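Tryptophan decarboxylase 1 (Oryza sativa subsp. japonica, PDB 6KHO) decarboxylates L-tryptophan to tryptamine and 5-hydroxy-L-tryptophan to serotonin, using pyridoxal 5'-phosphate as cofactor, in the pathway of serotonin biosynthesis. Local coordinates at residues E137-M149 against G386-V398. Sequence-based numbering, arbitrary orientation.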
loop_
_atom_site.group_PDB
_atom_site.type_symbol
_atom_site.label_atom_id
_atom_site.label_comp_id
_atom_site.label_asym_id
_atom_site.label_seq_id
_atom_site.Cartn_x
_atom_site.Cartn_y
_atom_site.Cartn_z
ATOM N N GLU A 137 4.739 1.119 -17.817
ATOM C CA GLU A 137 4.591 2.154 -18.833
ATOM C C GLU A 137 3.238 2.849 -18.739
ATOM O O GLU A 137 3.148 4.043 -19.024
ATOM C CB GLU A 137 4.808 1.556 -20.225
ATOM C CG GLU A 137 6.230 1.001 -20.376
ATOM C CD GLU A 137 6.799 1.092 -21.793
ATOM O OE1 GLU A 137 6.178 1.720 -22.678
ATOM O OE2 GLU A 137 7.880 0.512 -22.010
ATOM N N MET A 138 2.179 2.131 -18.361
ATOM C CA MET A 138 0.897 2.810 -18.184
ATOM C C MET A 138 0.900 3.689 -16.946
ATOM O O MET A 138 0.256 4.743 -16.927
ATOM C CB MET A 138 -0.249 1.809 -18.095
ATOM C CG MET A 138 -1.607 2.491 -17.875
ATOM S SD MET A 138 -2.993 1.592 -18.610
ATOM C CE MET A 138 -2.902 2.214 -20.309
ATOM N N GLU A 139 1.570 3.254 -15.883
ATOM C CA GLU A 139 1.697 4.129 -14.724
ATOM C C GLU A 139 2.409 5.420 -15.103
ATOM O O GLU A 139 1.978 6.517 -14.719
ATOM C CB GLU A 139 2.441 3.416 -13.601
ATOM C CG GLU A 139 2.608 4.278 -12.355
ATOM C CD GLU A 139 2.839 3.447 -11.102
ATOM O OE1 GLU A 139 2.376 2.272 -11.056
ATOM O OE2 GLU A 139 3.513 3.960 -10.178
ATOM N N VAL A 140 3.497 5.313 -15.867
ATOM C CA VAL A 140 4.200 6.517 -16.310
ATOM C C VAL A 140 3.287 7.380 -17.179
ATOM O O VAL A 140 3.248 8.604 -17.043
ATOM C CB VAL A 140 5.495 6.130 -17.048
ATOM C CG1 VAL A 140 6.092 7.355 -17.729
ATOM C CG2 VAL A 140 6.499 5.516 -16.052
ATOM N N LEU A 141 2.524 6.755 -18.077
ATOM C CA LEU A 141 1.651 7.529 -18.955
ATOM C C LEU A 141 0.541 8.220 -18.168
ATOM O O LEU A 141 0.243 9.395 -18.410
ATOM C CB LEU A 141 1.064 6.618 -20.040
ATOM C CG LEU A 141 0.078 7.227 -21.038
ATOM C CD1 LEU A 141 0.801 8.170 -21.962
ATOM C CD2 LEU A 141 -0.576 6.129 -21.851
ATOM N N ALA A 142 -0.083 7.508 -17.222
ATOM C CA ALA A 142 -1.131 8.124 -16.407
ATOM C C ALA A 142 -0.579 9.293 -15.599
ATOM O O ALA A 142 -1.223 10.340 -15.483
ATOM C CB ALA A 142 -1.769 7.087 -15.471
ATOM N N LEU A 143 0.613 9.134 -15.033
ATOM C CA LEU A 143 1.218 10.239 -14.291
ATOM C C LEU A 143 1.453 11.441 -15.194
ATOM O O LEU A 143 1.207 12.589 -14.801
ATOM C CB LEU A 143 2.531 9.785 -13.661
ATOM C CG LEU A 143 2.385 8.884 -12.437
ATOM C CD1 LEU A 143 3.670 8.104 -12.206
ATOM C CD2 LEU A 143 1.999 9.736 -11.211
ATOM N N ASP A 144 1.948 11.191 -16.402
ATOM C CA ASP A 144 2.198 12.266 -17.354
ATOM C C ASP A 144 0.906 12.972 -17.751
ATOM O O ASP A 144 0.862 14.206 -17.813
ATOM C CB ASP A 144 2.904 11.701 -18.580
ATOM C CG ASP A 144 3.559 12.776 -19.403
ATOM O OD1 ASP A 144 2.889 13.347 -20.292
ATOM O OD2 ASP A 144 4.734 13.068 -19.131
ATOM N N TRP A 145 -0.149 12.204 -18.055
ATOM C CA TRP A 145 -1.437 12.810 -18.381
ATOM C C TRP A 145 -1.934 13.692 -17.245
ATOM O O TRP A 145 -2.416 14.804 -17.479
ATOM C CB TRP A 145 -2.486 11.733 -18.669
ATOM C CG TRP A 145 -2.433 11.073 -20.011
ATOM C CD1 TRP A 145 -1.410 11.091 -20.923
ATOM C CD2 TRP A 145 -3.467 10.260 -20.582
ATOM N NE1 TRP A 145 -1.754 10.337 -22.028
ATOM C CE2 TRP A 145 -3.012 9.822 -21.841
ATOM C CE3 TRP A 145 -4.737 9.868 -20.148
ATOM C CZ2 TRP A 145 -3.790 9.006 -22.672
ATOM C CZ3 TRP A 145 -5.507 9.065 -20.969
ATOM C CH2 TRP A 145 -5.028 8.638 -22.218
ATOM N N LEU A 146 -1.882 13.184 -16.009
ATOM C CA LEU A 146 -2.337 13.978 -14.863
ATOM C C LEU A 146 -1.480 15.230 -14.676
ATOM O O LEU A 146 -1.998 16.312 -14.358
ATOM C CB LEU A 146 -2.312 13.122 -13.592
ATOM C CG LEU A 146 -2.666 13.850 -12.284
ATOM C CD1 LEU A 146 -4.080 14.458 -12.350
ATOM C CD2 LEU A 146 -2.546 12.883 -11.103
ATOM N N ALA A 147 -0.164 15.099 -14.861
ATOM C CA ALA A 147 0.705 16.270 -14.789
ATOM C C ALA A 147 0.312 17.310 -15.836
ATOM O O ALA A 147 0.396 18.519 -15.584
ATOM C CB ALA A 147 2.168 15.852 -14.952
ATOM N N GLN A 148 -0.130 16.862 -17.016
ATOM C CA GLN A 148 -0.605 17.804 -18.031
ATOM C C GLN A 148 -1.892 18.488 -17.590
ATOM O O GLN A 148 -2.033 19.706 -17.741
ATOM C CB GLN A 148 -0.826 17.100 -19.369
ATOM C CG GLN A 148 0.435 16.603 -20.045
ATOM C CD GLN A 148 0.137 15.849 -21.327
ATOM O OE1 GLN A 148 -0.603 16.330 -22.183
ATOM N NE2 GLN A 148 0.704 14.651 -21.459
ATOM N N MET A 149 -2.846 17.722 -17.047
ATOM C CA MET A 149 -4.074 18.332 -16.530
ATOM C C MET A 149 -3.765 19.368 -15.450
ATOM O O MET A 149 -4.377 20.445 -15.415
ATOM C CB MET A 149 -5.014 17.260 -15.975
ATOM C CG MET A 149 -5.467 16.215 -16.986
ATOM S SD MET A 149 -7.019 15.420 -16.515
ATOM C CE MET A 149 -6.622 14.725 -14.906
ATOM N N GLY A 386 -1.828 2.022 -12.080
ATOM C CA GLY A 386 -1.953 2.932 -13.205
ATOM C C GLY A 386 -3.208 2.698 -14.018
ATOM O O GLY A 386 -3.733 3.632 -14.623
ATOM N N LEU A 387 -3.724 1.464 -14.017
ATOM C CA LEU A 387 -4.831 1.126 -14.902
ATOM C C LEU A 387 -6.082 1.931 -14.559
ATOM O O LEU A 387 -6.707 2.528 -15.446
ATOM C CB LEU A 387 -5.106 -0.380 -14.843
ATOM C CG LEU A 387 -6.151 -0.896 -15.837
ATOM C CD1 LEU A 387 -5.721 -0.603 -17.271
ATOM C CD2 LEU A 387 -6.376 -2.391 -15.655
ATOM N N LYS A 388 -6.467 1.965 -13.278
ATOM C CA LYS A 388 -7.707 2.659 -12.936
ATOM C C LYS A 388 -7.581 4.159 -13.166
ATOM O O LYS A 388 -8.542 4.803 -13.604
ATOM C CB LYS A 388 -8.117 2.367 -11.490
ATOM C CG LYS A 388 -7.159 2.886 -10.425
ATOM C CD LYS A 388 -7.650 2.487 -9.038
ATOM C CE LYS A 388 -6.532 2.584 -8.006
ATOM N NZ LYS A 388 -7.020 2.175 -6.647
ATOM N N LEU A 389 -6.401 4.732 -12.897
ATOM C CA LEU A 389 -6.222 6.165 -13.123
ATOM C C LEU A 389 -6.301 6.505 -14.613
ATOM O O LEU A 389 -6.945 7.490 -14.999
ATOM C CB LEU A 389 -4.888 6.625 -12.533
ATOM C CG LEU A 389 -4.669 8.134 -12.572
ATOM C CD1 LEU A 389 -5.884 8.885 -12.017
ATOM C CD2 LEU A 389 -3.369 8.519 -11.826
ATOM N N TRP A 390 -5.661 5.696 -15.462
ATOM C CA TRP A 390 -5.779 5.897 -16.909
ATOM C C TRP A 390 -7.223 5.711 -17.377
ATOM O O TRP A 390 -7.727 6.490 -18.194
ATOM C CB TRP A 390 -4.842 4.938 -17.645
ATOM C CG TRP A 390 -5.108 4.845 -19.120
ATOM C CD1 TRP A 390 -4.769 5.761 -20.076
ATOM C CD2 TRP A 390 -5.789 3.780 -19.805
ATOM N NE1 TRP A 390 -5.204 5.335 -21.314
ATOM C CE2 TRP A 390 -5.835 4.125 -21.175
ATOM C CE3 TRP A 390 -6.381 2.580 -19.388
ATOM C CZ2 TRP A 390 -6.422 3.298 -22.139
ATOM C CZ3 TRP A 390 -6.960 1.747 -20.354
ATOM C CH2 TRP A 390 -6.977 2.119 -21.714
ATOM N N MET A 391 -7.916 4.702 -16.851
ATOM C CA MET A 391 -9.288 4.455 -17.297
ATOM C C MET A 391 -10.211 5.622 -16.960
ATOM O O MET A 391 -11.134 5.933 -17.724
ATOM C CB MET A 391 -9.809 3.175 -16.671
ATOM C CG MET A 391 -9.320 1.933 -17.383
ATOM S SD MET A 391 -10.430 0.555 -17.048
ATOM C CE MET A 391 -9.722 -0.673 -18.144
ATOM N N VAL A 392 -9.995 6.263 -15.813
ATOM C CA VAL A 392 -10.804 7.421 -15.442
ATOM C C VAL A 392 -10.584 8.559 -16.438
ATOM O O VAL A 392 -11.543 9.141 -16.964
ATOM C CB VAL A 392 -10.482 7.857 -13.998
ATOM C CG1 VAL A 392 -10.980 9.277 -13.738
ATOM C CG2 VAL A 392 -11.093 6.874 -13.008
ATOM N N MET A 393 -9.319 8.893 -16.707
ATOM C CA MET A 393 -9.023 9.977 -17.642
ATOM C C MET A 393 -9.427 9.615 -19.069
ATOM O O MET A 393 -9.976 10.455 -19.793
ATOM C CB MET A 393 -7.534 10.334 -17.594
ATOM C CG MET A 393 -7.119 11.167 -16.378
ATOM S SD MET A 393 -5.340 11.523 -16.295
ATOM C CE MET A 393 -4.643 9.872 -16.120
ATOM N N ARG A 394 -9.161 8.372 -19.492
ATOM C CA ARG A 394 -9.455 7.970 -20.869
ATOM C C ARG A 394 -10.956 7.928 -21.136
ATOM O O ARG A 394 -11.406 8.285 -22.230
ATOM C CB ARG A 394 -8.827 6.603 -21.177
ATOM C CG ARG A 394 -9.085 6.070 -22.613
ATOM C CD ARG A 394 -8.525 7.073 -23.621
ATOM N NE ARG A 394 -8.503 6.622 -25.014
ATOM C CZ ARG A 394 -9.205 7.196 -25.981
ATOM N NH1 ARG A 394 -10.009 8.205 -25.688
ATOM N NH2 ARG A 394 -9.120 6.754 -27.231
ATOM N N THR A 395 -11.754 7.491 -20.161
ATOM C CA THR A 395 -13.184 7.335 -20.418
ATOM C C THR A 395 -13.925 8.665 -20.281
ATOM O O THR A 395 -14.767 8.998 -21.123
ATOM C CB THR A 395 -13.780 6.277 -19.475
ATOM O OG1 THR A 395 -13.012 5.067 -19.555
ATOM C CG2 THR A 395 -15.242 5.961 -19.846
ATOM N N TYR A 396 -13.624 9.441 -19.239
ATOM C CA TYR A 396 -14.386 10.655 -18.948
ATOM C C TYR A 396 -13.812 11.907 -19.611
ATOM O O TYR A 396 -14.582 12.778 -20.032
ATOM C CB TYR A 396 -14.481 10.866 -17.437
ATOM C CG TYR A 396 -15.109 9.683 -16.735
ATOM C CD1 TYR A 396 -16.251 9.071 -17.251
ATOM C CD2 TYR A 396 -14.552 9.159 -15.576
ATOM C CE1 TYR A 396 -16.826 7.976 -16.625
ATOM C CE2 TYR A 396 -15.126 8.063 -14.931
ATOM C CZ TYR A 396 -16.264 7.487 -15.465
ATOM O OH TYR A 396 -16.829 6.415 -14.831
ATOM N N GLY A 397 -12.491 12.019 -19.720
ATOM C CA GLY A 397 -11.872 13.164 -20.361
ATOM C C GLY A 397 -11.741 14.371 -19.440
ATOM O O GLY A 397 -12.362 14.459 -18.380
ATOM N N VAL A 398 -10.919 15.335 -19.877
ATOM C CA VAL A 398 -10.560 16.470 -19.023
ATOM C C VAL A 398 -11.785 17.328 -18.709
ATOM O O VAL A 398 -12.005 17.734 -17.559
ATOM C CB VAL A 398 -9.447 17.315 -19.672
ATOM C CG1 VAL A 398 -9.072 18.497 -18.746
ATOM C CG2 VAL A 398 -8.197 16.462 -19.971
HETATM O O HOH W 1 0.822 0.682 -12.303
#
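Glu139 and Gly386 mark the nearest backbone approach of the helical segments 137-149 and 386-398, their CA atoms 4.1 Å apart, and the two axes cross at 43° with a closest approach of 8.5 Å. Gly386 permits this closeness, since a CB on it would clash with Glu139 CA. A water bridges the same end, donating to Glu139 OE1 and accepting from Gly386 N, while that carboxylate also forms a salt bridge with Arg382.

Farther along, two knobs enter holes from opposite helices. Ala142 sits among Gly386, Leu389, Trp390 and Met393; Met393 sits among Ala142, Trp145, Leu146 and Met149. The Met393 chain bends at its last torsion (chi3 -63°), bringing CE to 3.5 Å from Ala142 O, while SD lies 3.7 Å from Trp145 CB. The methyl of Met149 reaches that sulfur too, and its own sulfur slides past Val398 CG2.

The indole of Trp390 is held between unlike neighbours. Met138 crosses it at about a right angle, laying CE over the middle of one face, 3.5 Å from the centroid of the five-membered ring in a CH-pi contact, with SD placed obliquely above the six-membered ring. Arg394 CB covers the opposite face near the rim. At the Trp390 edge stands Trp145, whose CH2 comes within 3.4 Å of Trp390 NE1, the two planes inclined at 48°. Were Trp390 cut back to an alanine, the Met138 methyl would probably lose its aromatic seat and a gap would be likely to open beside Trp145 CH2.

Arg394 carries the contact to the dimer interface through a salt bridge with Glu83 of the second subunit. Knobs-into-holes packing thus joins helix 133-149, whose Leu143 and Leu146 rest on strand 339-343 of the seven-stranded sheet, to the start of long helix 386-420 in the type I PLP-dependent fold of a group II decarboxylase.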